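Local coordinates for protein cytochrome c' (Rhodopseudomonas palustris, PDB 1MQV) that carries a covalently bound, high-spin heme c without a sixth iron ligand and has electron transfer activity, although its exact function is not known, at residues A[66-78]-A[111-123]. The protein carries 3 engineered substitutions. Numbering follows the deposited sequence.
Sequences AALPKIFEDKAKF and GNCKSCHDDFRAK. Engineered in segment 66-78: F72 (natural residue Trp). With HEC (heme c), chain C.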
loop_
_atom_site.group_PDB
_atom_site.type_symbol
_atom_site.label_atom_id
_atom_site.label_comp_id
_atom_site.label_asym_id
_atom_site.label_seq_id
_atom_site.Cartn_x
_atom_site.Cartn_y
_atom_site.Cartn_z
ATOM N N ALA A 66 6.126 -8.268 11.142
ATOM C CA ALA A 66 4.737 -8.505 11.477
ATOM C C ALA A 66 4.077 -9.324 10.375
ATOM O O ALA A 66 2.884 -9.522 10.388
ATOM C CB ALA A 66 4.003 -7.173 11.658
ATOM N N ALA A 67 4.858 -9.762 9.402
ATOM C CA ALA A 67 4.326 -10.598 8.335
ATOM C C ALA A 67 3.943 -11.953 8.916
ATOM O O ALA A 67 4.725 -12.569 9.628
ATOM C CB ALA A 67 5.358 -10.764 7.273
ATOM N N LEU A 68 2.739 -12.422 8.606
ATOM C CA LEU A 68 2.277 -13.705 9.119
ATOM C C LEU A 68 2.726 -14.879 8.250
ATOM O O LEU A 68 2.872 -14.758 7.040
ATOM C CB LEU A 68 0.732 -13.707 9.249
ATOM C CG LEU A 68 0.145 -12.620 10.155
ATOM C CD1 LEU A 68 -1.393 -12.684 10.122
ATOM C CD2 LEU A 68 0.673 -12.810 11.602
ATOM N N PRO A 69 2.945 -16.058 8.865
ATOM C CA PRO A 69 3.376 -17.198 8.053
ATOM C C PRO A 69 2.384 -17.586 6.959
ATOM O O PRO A 69 2.779 -18.193 5.958
ATOM C CB PRO A 69 3.566 -18.311 9.090
ATOM C CG PRO A 69 3.928 -17.552 10.341
ATOM C CD PRO A 69 2.952 -16.401 10.301
ATOM N N LYS A 70 1.116 -17.217 7.146
ATOM C CA LYS A 70 0.052 -17.522 6.194
ATOM C C LYS A 70 0.437 -17.091 4.782
ATOM O O LYS A 70 0.028 -17.700 3.788
ATOM C CB LYS A 70 -1.238 -16.841 6.630
ATOM C CG LYS A 70 -2.474 -17.212 5.753
ATOM C CD LYS A 70 -3.766 -16.620 6.316
ATOM C CE LYS A 70 -4.968 -16.895 5.408
ATOM N NZ LYS A 70 -5.279 -18.349 5.279
ATOM N N ILE A 71 1.247 -16.048 4.698
ATOM C CA ILE A 71 1.707 -15.547 3.416
ATOM C C ILE A 71 2.267 -16.654 2.527
ATOM O O ILE A 71 1.954 -16.730 1.338
ATOM C CB ILE A 71 2.807 -14.500 3.634
ATOM C CG1 ILE A 71 2.157 -13.261 4.288
ATOM C CG2 ILE A 71 3.560 -14.225 2.296
ATOM C CD1 ILE A 71 3.142 -12.207 4.789
ATOM N N PHE A 72 3.085 -17.531 3.100
ATOM C CA PHE A 72 3.704 -18.567 2.295
ATOM C C PHE A 72 2.834 -19.750 1.913
ATOM O O PHE A 72 3.252 -20.607 1.126
ATOM C CB PHE A 72 5.015 -18.988 2.964
ATOM C CG PHE A 72 5.913 -17.816 3.209
ATOM C CD1 PHE A 72 6.507 -17.163 2.136
ATOM C CD2 PHE A 72 6.005 -17.244 4.473
ATOM C CE1 PHE A 72 7.157 -15.962 2.319
ATOM C CE2 PHE A 72 6.658 -16.041 4.658
ATOM C CZ PHE A 72 7.230 -15.397 3.584
ATOM N N GLU A 73 1.619 -19.771 2.438
ATOM C CA GLU A 73 0.671 -20.825 2.121
ATOM C C GLU A 73 -0.340 -20.311 1.139
ATOM O O GLU A 73 -1.199 -21.059 0.722
ATOM C CB GLU A 73 -0.100 -21.286 3.350
ATOM C CG GLU A 73 0.669 -22.199 4.288
ATOM C CD GLU A 73 -0.207 -22.718 5.419
ATOM O OE1 GLU A 73 -1.164 -23.475 5.136
ATOM O OE2 GLU A 73 0.053 -22.359 6.590
ATOM N N ASP A 74 -0.258 -19.027 0.812
ATOM C CA ASP A 74 -1.191 -18.422 -0.134
ATOM C C ASP A 74 -0.421 -17.319 -0.850
ATOM O O ASP A 74 -0.933 -16.205 -1.021
ATOM C CB ASP A 74 -2.352 -17.807 0.622
ATOM C CG ASP A 74 -3.685 -18.246 0.070
ATOM O OD1 ASP A 74 -3.771 -18.443 -1.166
ATOM O OD2 ASP A 74 -4.636 -18.386 0.868
ATOM N N LYS A 75 0.798 -17.641 -1.293
ATOM C CA LYS A 75 1.648 -16.617 -1.885
ATOM C C LYS A 75 1.112 -15.975 -3.141
ATOM O O LYS A 75 1.290 -14.784 -3.309
ATOM C CB LYS A 75 3.068 -17.134 -2.153
ATOM C CG LYS A 75 4.105 -15.993 -2.359
ATOM C CD LYS A 75 4.357 -15.230 -1.054
ATOM C CE LYS A 75 5.325 -14.038 -1.243
ATOM N NZ LYS A 75 6.444 -14.294 -2.188
ATOM N N ALA A 76 0.467 -16.751 -4.014
ATOM C CA ALA A 76 -0.066 -16.173 -5.258
ATOM C C ALA A 76 -1.103 -15.103 -4.928
ATOM O O ALA A 76 -1.114 -14.026 -5.530
ATOM C CB ALA A 76 -0.703 -17.257 -6.113
ATOM N N LYS A 77 -1.974 -15.403 -3.973
ATOM C CA LYS A 77 -2.986 -14.451 -3.547
ATOM C C LYS A 77 -2.348 -13.216 -2.947
ATOM O O LYS A 77 -2.765 -12.099 -3.250
ATOM C CB LYS A 77 -3.935 -15.107 -2.535
ATOM C CG LYS A 77 -4.924 -14.149 -1.844
ATOM C CD LYS A 77 -5.730 -14.894 -0.784
ATOM C CE LYS A 77 -6.605 -13.957 0.029
ATOM N NZ LYS A 77 -7.209 -14.690 1.182
ATOM N N PHE A 78 -1.331 -13.407 -2.093
ATOM C CA PHE A 78 -0.654 -12.279 -1.452
ATOM C C PHE A 78 -0.016 -11.399 -2.529
ATOM O O PHE A 78 -0.259 -10.181 -2.528
ATOM C CB PHE A 78 0.389 -12.833 -0.440
ATOM C CG PHE A 78 1.299 -11.792 0.162
ATOM C CD1 PHE A 78 0.889 -11.052 1.283
ATOM C CD2 PHE A 78 2.590 -11.635 -0.317
ATOM C CE1 PHE A 78 1.778 -10.179 1.918
ATOM C CE2 PHE A 78 3.492 -10.760 0.320
ATOM C CZ PHE A 78 3.077 -10.037 1.442
ATOM N N GLY A 111 -9.008 0.500 0.365
ATOM C CA GLY A 111 -9.567 -0.729 0.920
ATOM C C GLY A 111 -8.618 -1.931 0.810
ATOM O O GLY A 111 -8.736 -2.906 1.565
ATOM N N ASN A 112 -7.672 -1.841 -0.119
ATOM C CA ASN A 112 -6.711 -2.896 -0.347
ATOM C C ASN A 112 -5.782 -3.010 0.856
ATOM O O ASN A 112 -5.292 -4.107 1.128
ATOM C CB ASN A 112 -5.904 -2.577 -1.609
ATOM C CG ASN A 112 -6.688 -2.830 -2.851
ATOM O OD1 ASN A 112 -7.057 -3.987 -3.122
ATOM N ND2 ASN A 112 -6.992 -1.761 -3.610
ATOM N N CYS A 113 -5.540 -1.905 1.570
ATOM C CA CYS A 113 -4.624 -1.966 2.722
ATOM C C CYS A 113 -5.197 -2.944 3.762
ATOM O O CYS A 113 -4.558 -3.942 4.114
ATOM C CB CYS A 113 -4.428 -0.577 3.370
ATOM S SG CYS A 113 -4.089 0.767 2.179
ATOM N N LYS A 114 -6.410 -2.681 4.240
ATOM C CA LYS A 114 -7.045 -3.567 5.229
ATOM C C LYS A 114 -7.234 -5.014 4.742
ATOM O O LYS A 114 -7.072 -5.983 5.516
ATOM C CB LYS A 114 -8.419 -2.997 5.647
ATOM C CG LYS A 114 -9.111 -3.794 6.747
ATOM C CD LYS A 114 -10.406 -3.118 7.228
ATOM C CE LYS A 114 -11.212 -4.029 8.164
ATOM N NZ LYS A 114 -10.411 -4.613 9.296
ATOM N N SER A 115 -7.603 -5.172 3.475
ATOM C CA SER A 115 -7.822 -6.500 2.920
ATOM C C SER A 115 -6.624 -7.397 3.081
ATOM O O SER A 115 -6.759 -8.563 3.387
ATOM C CB SER A 115 -8.177 -6.421 1.443
ATOM O OG SER A 115 -9.524 -5.969 1.323
ATOM N N CYS A 116 -5.436 -6.844 2.894
ATOM C CA CYS A 116 -4.262 -7.665 3.024
ATOM C C CYS A 116 -3.912 -7.782 4.508
ATOM O O CYS A 116 -3.577 -8.867 4.984
ATOM C CB CYS A 116 -3.090 -7.028 2.286
ATOM S SG CYS A 116 -1.665 -8.034 2.411
ATOM N N HIS A 117 -3.977 -6.673 5.230
ATOM C CA HIS A 117 -3.628 -6.715 6.655
ATOM C C HIS A 117 -4.465 -7.737 7.415
ATOM O O HIS A 117 -3.944 -8.473 8.232
ATOM C CB HIS A 117 -3.743 -5.310 7.287
ATOM C CG HIS A 117 -2.773 -4.322 6.714
ATOM N ND1 HIS A 117 -2.929 -2.961 6.834
ATOM C CD2 HIS A 117 -1.622 -4.503 6.022
ATOM C CE1 HIS A 117 -1.920 -2.343 6.247
ATOM N NE2 HIS A 117 -1.106 -3.265 5.738
ATOM N N ASP A 118 -5.753 -7.841 7.121
ATOM C CA ASP A 118 -6.543 -8.799 7.868
ATOM C C ASP A 118 -6.107 -10.248 7.713
ATOM O O ASP A 118 -6.356 -11.029 8.624
ATOM C CB ASP A 118 -8.028 -8.663 7.542
ATOM C CG ASP A 118 -8.617 -7.344 8.033
ATOM O OD1 ASP A 118 -8.081 -6.732 8.973
ATOM O OD2 ASP A 118 -9.647 -6.915 7.480
ATOM N N ASP A 119 -5.460 -10.612 6.597
ATOM C CA ASP A 119 -5.008 -11.972 6.409
ATOM C C ASP A 119 -3.532 -12.216 6.627
ATOM O O ASP A 119 -3.137 -13.307 7.058
ATOM C CB ASP A 119 -5.305 -12.483 4.986
ATOM C CG ASP A 119 -6.788 -12.860 4.757
ATOM O OD1 ASP A 119 -7.439 -13.323 5.706
ATOM O OD2 ASP A 119 -7.300 -12.699 3.616
ATOM N N PHE A 120 -2.719 -11.198 6.397
ATOM C CA PHE A 120 -1.269 -11.411 6.376
ATOM C C PHE A 120 -0.383 -10.558 7.275
ATOM O O PHE A 120 0.841 -10.682 7.177
ATOM C CB PHE A 120 -0.833 -11.216 4.922
ATOM C CG PHE A 120 -1.561 -12.120 3.951
ATOM C CD1 PHE A 120 -1.349 -13.486 3.971
ATOM C CD2 PHE A 120 -2.450 -11.601 2.997
ATOM C CE1 PHE A 120 -1.998 -14.351 3.057
ATOM C CE2 PHE A 120 -3.095 -12.455 2.087
ATOM C CZ PHE A 120 -2.867 -13.833 2.115
ATOM N N ARG A 121 -0.985 -9.713 8.112
ATOM C CA ARG A 121 -0.240 -8.843 9.021
ATOM C C ARG A 121 -0.654 -9.083 10.467
ATOM O O ARG A 121 -1.814 -9.273 10.758
ATOM C CB ARG A 121 -0.472 -7.376 8.664
ATOM C CG ARG A 121 0.395 -6.382 9.450
ATOM C CD ARG A 121 -0.165 -4.954 9.285
ATOM N NE ARG A 121 0.600 -3.992 10.057
ATOM C CZ ARG A 121 0.592 -2.687 9.827
ATOM N NH1 ARG A 121 -0.147 -2.206 8.841
ATOM N NH2 ARG A 121 1.315 -1.862 10.580
ATOM N N ALA A 122 0.307 -9.112 11.378
ATOM C CA ALA A 122 -0.039 -9.297 12.780
ATOM C C ALA A 122 -0.877 -8.108 13.296
ATOM O O ALA A 122 -0.685 -6.957 12.879
ATOM C CB ALA A 122 1.249 -9.463 13.614
ATOM N N LYS A 123 -1.801 -8.409 14.208
ATOM C CA LYS A 123 -2.722 -7.434 14.811
ATOM C C LYS A 123 -2.355 -7.008 16.229
ATOM O O LYS A 123 -2.408 -5.790 16.507
ATOM C CB LYS A 123 -4.132 -8.014 14.826
ATOM C CG LYS A 123 -4.632 -8.394 13.468
ATOM C CD LYS A 123 -6.084 -8.793 13.507
ATOM C CE LYS A 123 -6.758 -8.328 12.231
ATOM N NZ LYS A 123 -8.187 -8.704 12.157
HETATM FE FE HEC C . 0.713 -2.832 4.749
HETATM C CHA HEC C . 3.048 -3.298 7.130
HETATM C CHB HEC C . 0.714 0.521 5.427
HETATM C CHC HEC C . -1.022 -2.226 1.907
HETATM C CHD HEC C . 1.028 -6.201 3.725
HETATM N NA HEC C . 1.704 -1.604 6.065
HETATM C C1A HEC C . 2.637 -2.027 6.962
HETATM C C2A HEC C . 3.099 -0.911 7.700
HETATM C C3A HEC C . 2.420 0.230 7.257
HETATM C C4A HEC C . 1.549 -0.259 6.210
HETATM C CMA HEC C . 2.434 1.671 7.657
HETATM C CAA HEC C . 4.096 -0.968 8.851
HETATM C CBA HEC C . 5.499 -0.820 8.307
HETATM C CGA HEC C . 6.526 -0.670 9.438
HETATM O O1A HEC C . 6.938 0.467 9.688
HETATM O O2A HEC C . 6.898 -1.688 10.053
HETATM N NB HEC C . -0.003 -1.239 3.896
HETATM C C1B HEC C . -0.040 0.067 4.353
HETATM C C2B HEC C . -0.900 0.951 3.537
HETATM C C3B HEC C . -1.393 0.181 2.557
HETATM C C4B HEC C . -0.806 -1.176 2.757
HETATM C CMB HEC C . -1.163 2.454 3.862
HETATM C CAB HEC C . -2.325 0.544 1.490
HETATM C CBB HEC C . -2.160 1.669 0.668
HETATM N NC HEC C . 0.203 -3.945 3.144
HETATM C C1C HEC C . -0.553 -3.537 2.046
HETATM C C2C HEC C . -0.859 -4.615 1.187
HETATM C C3C HEC C . -0.318 -5.776 1.676
HETATM C C4C HEC C . 0.348 -5.309 2.931
HETATM C CMC HEC C . -1.846 -4.545 -0.027
HETATM C CAC HEC C . -0.380 -7.170 1.260
HETATM C CBC HEC C . -0.664 -7.456 -0.155
HETATM N ND HEC C . 1.789 -4.471 5.286
HETATM C C1D HEC C . 1.741 -5.783 4.889
HETATM C C2D HEC C . 2.569 -6.651 5.752
HETATM C C3D HEC C . 3.109 -5.807 6.693
HETATM C C4D HEC C . 2.652 -4.450 6.401
HETATM C CMD HEC C . 2.899 -8.126 5.377
HETATM C CAD HEC C . 4.157 -6.271 7.813
HETATM C CBD HEC C . 5.550 -5.989 7.173
HETATM C CGD HEC C . 6.652 -6.583 8.047
HETATM O O1D HEC C . 6.536 -6.374 9.263
HETATM O O2D HEC C . 7.575 -7.236 7.523
HETATM O O HOH W 1 -9.101 -13.400 1.999
#
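F78 turns the edge of its ring to one face of F120, a T-shaped pair with planes at 76°. Its CD1 lies 3.8 Å from F120 CG, toward the rim of that face. D119 CB lies over the opposite face of F120. D74 CB, K77 CD and, in plane, K70 O sit at its edge, and I71 CG1 approaches F120 CD1 obliquely at 3.5 Å. I71 CG2 lies over one face of the F78 ring. C116 SG comes obliquely to that ring, near CE1.

At the helix end A67 and R121 form a single backbone bridge. L68 N donates to F120 O at 2.9 Å, and A122 N to A66 O at 2.8 Å. L68 CD2 packs on A122 CB. Extended K77 reaches D119: NZ meets OD2 from above the carboxylate plane, 3.1 Å away, in a salt bridge.

R121 lays its guanidinium over heme C1A, with NH1 over one face of the H117 ring. Segment 111-123 holds the heme through its CXXCH motif: thioethers from C113 and C116, and H117 NE2 on the iron. A66 N donates to propionate O1D at 2.7 Å. The contact joins these two supports, and the R121 charge probably polarises the heme and its axial ligand.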